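Local coordinates for protein SusD homolog (Bacteroides thetaiotaomicron, PDB 4MRU) that probably binds mucin O-glycans as a SusD-like outer-membrane lipoprotein with a largely helical, TPR-like body, at residues 84-89 / 115-120; 196-201 / 323-328; 209-214 / 434-439. All blocks are in the same frame, centred on the assembly; numbering follows the deposited sequence. Where two conformers were deposited one is given.

Contact 1: 84-89 / 115-120; sequences TDVISE and VTIMQR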
loop_
_atom_site.group_PDB
_atom_site.type_symbol
_atom_site.label_atom_id
_atom_site.label_comp_id
_atom_site.label_asym_id
_atom_site.label_seq_id
_atom_site.Cartn_x
_atom_site.Cartn_y
_atom_site.Cartn_z
ATOM N N THR A 84 -13.321 4.765 10.315
ATOM C CA THR A 84 -14.666 5.312 10.357
ATOM C C THR A 84 -15.002 6.122 9.093
ATOM O O THR A 84 -16.070 5.962 8.524
ATOM C CB THR A 84 -14.871 6.199 11.586
ATOM O OG1 THR A 84 -14.618 5.445 12.790
ATOM C CG2 THR A 84 -16.325 6.758 11.630
ATOM N N ASP A 85 -14.108 7.008 8.654
ATOM C CA ASP A 85 -14.393 7.805 7.438
ATOM C C ASP A 85 -14.434 6.980 6.145
ATOM O O ASP A 85 -15.325 7.177 5.307
ATOM C CB ASP A 85 -13.389 8.959 7.303
ATOM C CG ASP A 85 -13.516 9.969 8.438
ATOM O OD1 ASP A 85 -14.491 9.902 9.203
ATOM O OD2 ASP A 85 -12.610 10.804 8.603
ATOM N N VAL A 86 -13.496 6.060 5.976
ATOM C CA VAL A 86 -13.527 5.195 4.802
ATOM C C VAL A 86 -14.840 4.419 4.725
ATOM O O VAL A 86 -15.484 4.422 3.706
ATOM C CB VAL A 86 -12.343 4.216 4.752
ATOM C CG1 VAL A 86 -12.444 3.342 3.534
ATOM C CG2 VAL A 86 -11.037 4.986 4.650
ATOM N N ILE A 87 -15.228 3.775 5.824
ATOM C CA ILE A 87 -16.427 2.977 5.840
ATOM C C ILE A 87 -17.675 3.849 5.698
ATOM O O ILE A 87 -18.520 3.530 4.876
ATOM C CB ILE A 87 -16.481 2.106 7.120
ATOM C CG1 ILE A 87 -15.421 1.008 7.017
ATOM C CG2 ILE A 87 -17.868 1.518 7.302
ATOM C CD1 ILE A 87 -15.153 0.229 8.292
ATOM N N SER A 88 -17.783 4.960 6.433
ATOM C CA SER A 88 -19.010 5.747 6.401
ATOM C C SER A 88 -19.179 6.464 5.066
ATOM O O SER A 88 -20.298 6.825 4.687
ATOM C CB SER A 88 -19.026 6.753 7.538
ATOM O OG SER A 88 -18.037 7.724 7.332
ATOM N N GLU A 89 -18.082 6.692 4.358
ATOM C CA GLU A 89 -18.191 7.328 3.034
ATOM C C GLU A 89 -18.424 6.323 1.915
ATOM O O GLU A 89 -19.004 6.672 0.887
ATOM C CB GLU A 89 -16.965 8.140 2.749
ATOM C CG GLU A 89 -16.886 9.374 3.631
ATOM C CD GLU A 89 -15.646 10.222 3.400
ATOM O OE1 GLU A 89 -15.105 10.194 2.280
ATOM O OE2 GLU A 89 -15.227 10.937 4.351
ATOM N N VAL A 115 -14.433 -3.883 -2.985
ATOM C CA VAL A 115 -13.369 -4.766 -2.612
ATOM C C VAL A 115 -12.044 -3.991 -2.588
ATOM O O VAL A 115 -11.246 -4.132 -1.674
ATOM C CB VAL A 115 -13.247 -5.961 -3.574
ATOM C CG1 VAL A 115 -11.964 -6.716 -3.318
ATOM C CG2 VAL A 115 -14.460 -6.884 -3.449
ATOM N N THR A 116 -11.780 -3.211 -3.622
ATOM C CA THR A 116 -10.514 -2.502 -3.708
ATOM C C THR A 116 -10.309 -1.554 -2.498
ATOM O O THR A 116 -9.235 -1.485 -1.940
ATOM C CB THR A 116 -10.442 -1.728 -5.047
ATOM O OG1 THR A 116 -10.639 -2.640 -6.134
ATOM C CG2 THR A 116 -9.114 -0.999 -5.204
ATOM N N ILE A 117 -11.344 -0.813 -2.118
ATOM C CA ILE A 117 -11.286 0.090 -0.976
ATOM C C ILE A 117 -11.017 -0.686 0.308
ATOM O O ILE A 117 -10.148 -0.349 1.109
ATOM C CB ILE A 117 -12.628 0.835 -0.803
ATOM C CG1 ILE A 117 -12.828 1.805 -1.939
ATOM C CG2 ILE A 117 -12.658 1.591 0.522
ATOM C CD1 ILE A 117 -14.268 2.264 -2.137
HETATM N N MSE A 118 -11.795 -1.747 0.489
HETATM C CA MSE A 118 -11.815 -2.418 1.769
HETATM C C MSE A 118 -10.705 -3.446 1.950
HETATM O O MSE A 118 -10.413 -3.837 3.092
HETATM C CB MSE A 118 -13.153 -3.116 1.936
HETATM C CG MSE A 118 -14.317 -2.129 2.031
HETATM SE SE MSE A 118 -14.096 -0.910 3.587
HETATM C CE MSE A 118 -15.396 0.498 3.088
ATOM N N GLN A 119 -10.086 -3.910 0.870
ATOM C CA GLN A 119 -8.886 -4.754 1.012
ATOM C C GLN A 119 -7.836 -4.025 1.869
ATOM O O GLN A 119 -7.182 -4.615 2.751
ATOM C CB GLN A 119 -8.318 -5.161 -0.360
ATOM C CG GLN A 119 -6.959 -5.886 -0.347
ATOM C CD GLN A 119 -5.840 -4.932 -0.703
ATOM O OE1 GLN A 119 -5.683 -4.557 -1.861
ATOM N NE2 GLN A 119 -5.080 -4.498 0.291
ATOM N N ARG A 120 -7.704 -2.731 1.653
ATOM C CA ARG A 120 -6.742 -1.923 2.379
ATOM C C ARG A 120 -7.160 -1.833 3.852
ATOM O O ARG A 120 -6.333 -1.952 4.761
ATOM C CB ARG A 120 -6.628 -0.536 1.784
ATOM C CG ARG A 120 -5.866 -0.453 0.466
ATOM C CD ARG A 120 -6.332 0.682 -0.399
ATOM N NE ARG A 120 -6.409 1.958 0.338
ATOM C CZ ARG A 120 -5.369 2.762 0.544
ATOM N NH1 ARG A 120 -4.145 2.419 0.131
ATOM N NH2 ARG A 120 -5.536 3.860 1.222
#
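V86 and I117 form the tight part of this contact, in which two helices run nearly antiparallel with their segment axes 10.9 Å apart. The two side chains slide past each other in opposite directions, and V86 CG1 meets I117 CG2 at 3.5 Å, closer than carbons usually pack. Each of these methyls is the branch set anti to its own backbone nitrogen (V86 chi1 179°). Beside this pair the fit is looser. The selenomethionine M118 bends at chi2 (-60°) and sends its CE methyl across to helix 81-100, where CE rests 3.8 Å from I87 CA; the M118 and I87 side chains cross at about a right angle. The same CE also lies 4.1 Å from V86 CG1. T90, one turn after V86, touches both I117 and M118, and M159 of helix 152-173 packs on M118. The solvent side is polar: S88 points away from the seam and is exposed, while D85 pairs with K80 and E89 bonds to Q39. Across the seam apolar side chains meet, the M118 methyl also resting on the backbone of V86 and I87, and none of the close pairs is a polar bond, which implies that shape fit and exclusion of water hold the two neighbouring helices together here.

Contact 2: 196-201 / 323-328; sequences RLFLHS and VWMTAS. With EDO (1,2-ethanediol), chain F.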
loop_
_atom_site.group_PDB
_atom_site.type_symbol
_atom_site.label_atom_id
_atom_site.label_comp_id
_atom_site.label_asym_id
_atom_site.label_seq_id
_atom_site.Cartn_x
_atom_site.Cartn_y
_atom_site.Cartn_z
ATOM N N ARG A 196 -10.884 -5.752 -16.233
ATOM C CA ARG A 196 -10.603 -7.175 -15.935
ATOM C C ARG A 196 -9.121 -7.452 -15.616
ATOM O O ARG A 196 -8.819 -8.234 -14.720
ATOM C CB ARG A 196 -11.067 -8.104 -17.066
ATOM C CG ARG A 196 -12.590 -8.085 -17.196
ATOM C CD ARG A 196 -13.063 -9.177 -18.140
ATOM N NE ARG A 196 -12.886 -10.452 -17.498
ATOM C CZ ARG A 196 -12.298 -11.516 -18.026
ATOM N NH1 ARG A 196 -11.820 -11.513 -19.256
ATOM N NH2 ARG A 196 -12.217 -12.612 -17.296
ATOM N N LEU A 197 -8.206 -6.818 -16.342
ATOM C CA LEU A 197 -6.798 -6.945 -16.044
ATOM C C LEU A 197 -6.538 -6.508 -14.614
ATOM O O LEU A 197 -5.827 -7.194 -13.827
ATOM C CB LEU A 197 -5.957 -6.116 -17.005
ATOM C CG LEU A 197 -6.027 -6.537 -18.481
ATOM C CD1 LEU A 197 -5.172 -5.577 -19.307
ATOM C CD2 LEU A 197 -5.578 -7.968 -18.636
ATOM N N PHE A 198 -7.123 -5.373 -14.256
ATOM C CA PHE A 198 -6.922 -4.866 -12.906
ATOM C C PHE A 198 -7.501 -5.844 -11.883
ATOM O O PHE A 198 -6.873 -6.139 -10.854
ATOM C CB PHE A 198 -7.550 -3.482 -12.717
ATOM C CG PHE A 198 -7.612 -3.063 -11.307
ATOM C CD1 PHE A 198 -6.454 -2.669 -10.647
ATOM C CD2 PHE A 198 -8.803 -3.086 -10.615
ATOM C CE1 PHE A 198 -6.491 -2.296 -9.315
ATOM C CE2 PHE A 198 -8.842 -2.726 -9.287
ATOM C CZ PHE A 198 -7.687 -2.306 -8.649
ATOM N N LEU A 199 -8.710 -6.297 -12.130
ATOM C CA LEU A 199 -9.343 -7.246 -11.185
ATOM C C LEU A 199 -8.485 -8.480 -10.961
ATOM O O LEU A 199 -8.305 -8.938 -9.827
ATOM C CB LEU A 199 -10.717 -7.642 -11.712
ATOM C CG LEU A 199 -11.637 -8.519 -10.893
ATOM C CD1 LEU A 199 -13.074 -8.213 -11.298
ATOM C CD2 LEU A 199 -11.321 -9.984 -11.093
ATOM N N HIS A 200 -7.960 -9.032 -12.045
ATOM C CA HIS A 200 -7.059 -10.201 -11.933
ATOM C C HIS A 200 -5.755 -9.889 -11.188
ATOM O O HIS A 200 -5.216 -10.733 -10.468
ATOM C CB HIS A 200 -6.772 -10.762 -13.305
ATOM C CG HIS A 200 -8.001 -11.201 -14.029
ATOM N ND1 HIS A 200 -8.167 -11.034 -15.396
ATOM C CD2 HIS A 200 -9.165 -11.713 -13.571
ATOM C CE1 HIS A 200 -9.353 -11.500 -15.743
ATOM N NE2 HIS A 200 -9.987 -11.881 -14.650
ATOM N N SER A 201 -5.238 -8.691 -11.386
ATOM C CA SER A 201 -4.058 -8.253 -10.691
ATOM C C SER A 201 -4.334 -8.132 -9.161
ATOM O O SER A 201 -3.538 -8.526 -8.363
ATOM C CB SER A 201 -3.563 -6.926 -11.279
ATOM O OG SER A 201 -3.373 -7.041 -12.690
ATOM N N VAL A 323 -1.830 6.408 -8.153
ATOM C CA VAL A 323 -1.430 5.158 -8.809
ATOM C C VAL A 323 -1.906 3.995 -7.976
ATOM O O VAL A 323 -1.435 3.800 -6.849
ATOM C CB VAL A 323 0.111 5.098 -9.043
ATOM C CG1 VAL A 323 0.537 3.783 -9.694
ATOM C CG2 VAL A 323 0.605 6.276 -9.898
ATOM N N TRP A 324 -2.857 3.218 -8.513
ATOM C CA TRP A 324 -3.375 2.059 -7.782
ATOM C C TRP A 324 -2.554 0.771 -7.969
ATOM O O TRP A 324 -2.177 0.152 -7.014
ATOM C CB TRP A 324 -4.765 1.742 -8.232
ATOM C CG TRP A 324 -5.814 2.772 -7.903
ATOM C CD1 TRP A 324 -5.638 3.982 -7.350
ATOM C CD2 TRP A 324 -7.201 2.629 -8.137
ATOM N NE1 TRP A 324 -6.854 4.628 -7.215
ATOM C CE2 TRP A 324 -7.831 3.790 -7.681
ATOM C CE3 TRP A 324 -7.981 1.612 -8.680
ATOM C CZ2 TRP A 324 -9.228 3.973 -7.761
ATOM C CZ3 TRP A 324 -9.350 1.751 -8.711
ATOM C CH2 TRP A 324 -9.964 2.931 -8.268
HETATM N N MSE A 325 -2.327 0.359 -9.206
HETATM C CA MSE A 325 -1.668 -0.909 -9.483
HETATM C C MSE A 325 -0.957 -0.795 -10.791
HETATM O O MSE A 325 -1.520 -0.347 -11.779
HETATM C CB MSE A 325 -2.703 -2.029 -9.525
HETATM C CG MSE A 325 -1.976 -3.307 -9.953
HETATM SE SE MSE A 325 -1.648 -4.702 -8.629
HETATM C CE MSE A 325 -3.447 -4.603 -7.796
ATOM N N THR A 326 0.318 -1.208 -10.789
ATOM C CA THR A 326 1.135 -1.123 -11.979
ATOM C C THR A 326 1.661 -2.478 -12.460
ATOM O O THR A 326 1.726 -3.476 -11.731
ATOM C CB THR A 326 2.369 -0.263 -11.747
ATOM O OG1 THR A 326 3.239 -0.950 -10.819
ATOM C CG2 THR A 326 1.972 1.117 -11.259
ATOM N N ALA A 327 2.035 -2.482 -13.717
ATOM C CA ALA A 327 2.705 -3.636 -14.327
ATOM C C ALA A 327 3.926 -4.065 -13.546
ATOM O O ALA A 327 4.163 -5.247 -13.413
ATOM C CB ALA A 327 3.082 -3.316 -15.755
ATOM N N SER A 328 4.712 -3.128 -13.026
ATOM C CA SER A 328 5.880 -3.489 -12.205
ATOM C C SER A 328 5.470 -4.298 -10.979
ATOM O O SER A 328 6.045 -5.340 -10.686
ATOM C CB SER A 328 6.649 -2.243 -11.755
ATOM O OG SER A 328 7.764 -2.592 -10.980
HETATM C C1 EDO F . -5.249 -0.351 -4.411
HETATM O O1 EDO F . -4.973 -0.748 -3.063
HETATM C C2 EDO F . -4.321 0.795 -4.623
HETATM O O2 EDO F . -3.038 0.208 -4.504
#
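F198, on helix 192-209, meets W324 and M325 of strand 322-325. The aromatic contact is oblique: F198 CZ lies 3.9 Å from W324 CE3, with the phenyl plane at 52° to the six-membered ring of the indole. The aliphatic contact comes at the rim of the phenyl ring, where M325 CB sits near the ring plane, 3.8 Å from F198 CE1. With CG anti to the backbone nitrogen (chi1 168°), F198 carries its ring across to both partners. S201 CB, one turn on, faces M325 SE at 4.0 Å, although this selenomethionine has two conformers and the position of SE is less certain. Replacing F198 by an alanine would probably open a gap beside M325 CB and deprive the W324 indole of one of its aromatic neighbours. Polar bonds do not join the two segments directly: S201 OG donates to L197 O at 2.7 Å from above the carbonyl plane, while an ethanediol, probably from the crystallisation liquor, gives O2 to W324 O at 2.7 Å and bridges it to R205, further along helix 192-209, and to N426. W324 and M325 both face A239 in the short antiparallel pair with strand 239-241, a classic beta bulge, and T326 follows as N-cap of helix 327-339.

Contact 3: 209-214 / 434-439; sequences RLCYTD and HRRTGY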
loop_
_atom_site.group_PDB
_atom_site.type_symbol
_atom_site.label_atom_id
_atom_site.label_comp_id
_atom_site.label_asym_id
_atom_site.label_seq_id
_atom_site.Cartn_x
_atom_site.Cartn_y
_atom_site.Cartn_z
ATOM N N ARG A 209 -0.815 -12.383 -0.496
ATOM C CA ARG A 209 -0.941 -11.909 0.875
ATOM C C ARG A 209 -1.173 -13.060 1.823
ATOM O O ARG A 209 -0.712 -12.992 2.954
ATOM C CB ARG A 209 -2.079 -10.881 1.024
ATOM C CG ARG A 209 -2.022 -10.135 2.349
ATOM C CD ARG A 209 -1.103 -8.897 2.331
ATOM N NE ARG A 209 -1.812 -7.790 1.700
ATOM C CZ ARG A 209 -1.393 -7.009 0.719
ATOM N NH1 ARG A 209 -0.174 -7.106 0.192
ATOM N NH2 ARG A 209 -2.231 -6.067 0.291
ATOM N N LEU A 210 -1.847 -14.119 1.351
ATOM C CA LEU A 210 -2.233 -15.224 2.215
ATOM C C LEU A 210 -1.305 -16.447 2.145
ATOM O O LEU A 210 -1.658 -17.544 2.643
ATOM C CB LEU A 210 -3.660 -15.679 1.879
ATOM C CG LEU A 210 -4.729 -14.585 1.752
ATOM C CD1 LEU A 210 -6.096 -15.229 1.584
ATOM C CD2 LEU A 210 -4.699 -13.647 2.934
ATOM N N CYS A 211 -0.097 -16.255 1.631
ATOM C CA CYS A 211 0.779 -17.411 1.374
ATOM C C CYS A 211 1.325 -18.045 2.679
ATOM O O CYS A 211 1.811 -19.176 2.658
ATOM C CB CYS A 211 1.882 -17.025 0.395
ATOM S SG CYS A 211 3.142 -16.011 1.199
ATOM N N TYR A 212 1.203 -17.373 3.815
ATOM C CA TYR A 212 1.637 -17.948 5.084
ATOM C C TYR A 212 0.473 -18.477 5.936
ATOM O O TYR A 212 0.697 -18.862 7.093
ATOM C CB TYR A 212 2.476 -16.919 5.887
ATOM C CG TYR A 212 3.765 -16.552 5.194
ATOM C CD1 TYR A 212 4.797 -17.472 5.089
ATOM C CD2 TYR A 212 3.991 -15.253 4.689
ATOM C CE1 TYR A 212 5.992 -17.137 4.465
ATOM C CE2 TYR A 212 5.173 -14.927 4.069
ATOM C CZ TYR A 212 6.186 -15.877 3.985
ATOM O OH TYR A 212 7.362 -15.549 3.358
ATOM N N THR A 213 -0.750 -18.533 5.387
ATOM C CA THR A 213 -1.922 -18.997 6.135
ATOM C C THR A 213 -2.320 -20.404 5.740
ATOM O O THR A 213 -1.723 -20.979 4.868
ATOM C CB THR A 213 -3.161 -18.139 5.856
ATOM O OG1 THR A 213 -3.568 -18.303 4.491
ATOM C CG2 THR A 213 -2.875 -16.685 6.153
ATOM N N ASP A 214 -3.351 -20.942 6.390
ATOM C CA ASP A 214 -3.889 -22.268 6.053
ATOM C C ASP A 214 -4.771 -22.233 4.797
ATOM O O ASP A 214 -5.367 -23.233 4.406
ATOM C CB ASP A 214 -4.632 -22.877 7.273
ATOM C CG ASP A 214 -5.977 -22.200 7.591
ATOM O OD1 ASP A 214 -6.347 -21.177 6.977
ATOM O OD2 ASP A 214 -6.684 -22.709 8.493
ATOM N N HIS A 434 5.642 -5.473 4.000
ATOM C CA HIS A 434 6.695 -5.457 5.004
ATOM C C HIS A 434 6.292 -6.298 6.209
ATOM O O HIS A 434 7.054 -7.125 6.685
ATOM C CB HIS A 434 7.081 -4.012 5.438
ATOM C CG HIS A 434 8.005 -3.981 6.619
ATOM N ND1 HIS A 434 9.366 -4.164 6.509
ATOM C CD2 HIS A 434 7.746 -3.921 7.945
ATOM C CE1 HIS A 434 9.907 -4.202 7.711
ATOM N NE2 HIS A 434 8.954 -4.019 8.602
ATOM N N ARG A 435 5.067 -6.139 6.665
ATOM C CA ARG A 435 4.549 -7.033 7.705
ATOM C C ARG A 435 4.557 -8.534 7.303
ATOM O O ARG A 435 4.913 -9.415 8.098
ATOM C CB ARG A 435 3.149 -6.592 8.108
ATOM C CG ARG A 435 3.157 -5.275 8.870
ATOM C CD ARG A 435 1.734 -4.865 9.266
ATOM N NE ARG A 435 0.994 -4.374 8.120
ATOM C CZ ARG A 435 -0.337 -4.268 8.050
ATOM N NH1 ARG A 435 -1.088 -4.646 9.059
ATOM N NH2 ARG A 435 -0.903 -3.817 6.931
ATOM N N ARG A 436 4.134 -8.812 6.097
ATOM C CA ARG A 436 3.981 -10.185 5.633
ATOM C C ARG A 436 5.328 -10.883 5.516
ATOM O O ARG A 436 5.497 -12.021 5.976
ATOM C CB ARG A 436 3.296 -10.221 4.270
ATOM C CG ARG A 436 3.068 -11.661 3.763
ATOM C CD ARG A 436 2.174 -11.688 2.534
ATOM N NE ARG A 436 2.817 -11.064 1.390
ATOM C CZ ARG A 436 3.635 -11.675 0.535
ATOM N NH1 ARG A 436 3.911 -12.956 0.660
ATOM N NH2 ARG A 436 4.204 -10.978 -0.451
ATOM N N THR A 437 6.271 -10.207 4.856
ATOM C CA THR A 437 7.510 -10.851 4.455
ATOM C C THR A 437 8.689 -10.491 5.293
ATOM O O THR A 437 9.692 -11.189 5.232
ATOM C CB THR A 437 7.876 -10.483 2.987
ATOM O OG1 THR A 437 8.252 -9.104 2.906
ATOM C CG2 THR A 437 6.713 -10.758 2.051
ATOM N N GLY A 438 8.636 -9.356 5.996
ATOM C CA GLY A 438 9.783 -8.861 6.778
ATOM C C GLY A 438 10.676 -7.941 5.968
ATOM O O GLY A 438 11.628 -7.378 6.476
ATOM N N TYR A 439 10.313 -7.717 4.717
ATOM C CA TYR A 439 11.105 -6.915 3.818
ATOM C C TYR A 439 10.338 -5.728 3.180
ATOM O O TYR A 439 9.107 -5.716 3.142
ATOM C CB TYR A 439 11.632 -7.793 2.692
ATOM C CG TYR A 439 12.262 -9.090 3.157
ATOM C CD1 TYR A 439 13.302 -9.092 4.083
ATOM C CD2 TYR A 439 11.853 -10.312 2.597
ATOM C CE1 TYR A 439 13.891 -10.283 4.508
ATOM C CE2 TYR A 439 12.416 -11.499 3.022
ATOM C CZ TYR A 439 13.429 -11.472 3.981
ATOM O OH TYR A 439 14.010 -12.637 4.363
#
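A type I beta turn from L210 to T213, following helix 192-209, packs against the last turn of helix 427-437, with C211 and Y212 of the turn meeting R436. The R436 chain leaves its helix with CG anti to the backbone nitrogen (chi1 -178°) and stays extended until a bend at chi3 (67°). This path lays CD on the backbone of R209, 3.2 Å from R209 O, and brings NH1 to 3.2 Å from C211 SG, which approaches the guanidinium at its edge. The same sulfur lies over a face of the Y212 ring. R436 CG sits in the plane of that ring at its edge, 3.8 Å from Y212 CD2, while Y212 CE2 approaches R436 O at 3.5 Å. The ring and guanidinium planes are 29° apart, and T437 CG2 covers one guanidinium face over its centre. The charges find acids nearby: R436 pairs with E433 and E336, and R209 with E429, E433 and D123, so the shared E433 probably offsets the closeness of the two arginines. Within the turn, L210 O accepts both T213 N and, in the carbonyl plane at 2.8 Å, T213 OG1. At the C-terminal end of helix 427-437, T437 OG1 accepts Y439 N in an ST turn. Helix 152-173 packs on R209 and L210, while helix 408-423 touches Y212, T437 and Y439.

Overall arrangement
Contacts 1 and 2 belong to the buried core, whereas contact 3 is only partly buried and closes a turn against a helix end. Chemistry follows place: contact 1 is aliphatic between neighbouring helices, contact 2 combines an oblique aromatic pair with selenomethionine packing between a helix and a bulged strand, and contact 3 centres on an arginine among acids. Helix 192-209 supplies a segment to contact 2 and leads into the turn of contact 3. Helix 104-125, from contact 1, touches both: T116 packs on F198, and Q119 lies beside R209. Contacts 2 and 3 do not touch, their nearest atoms being about 8 Å apart, although their segments alternate along the chain.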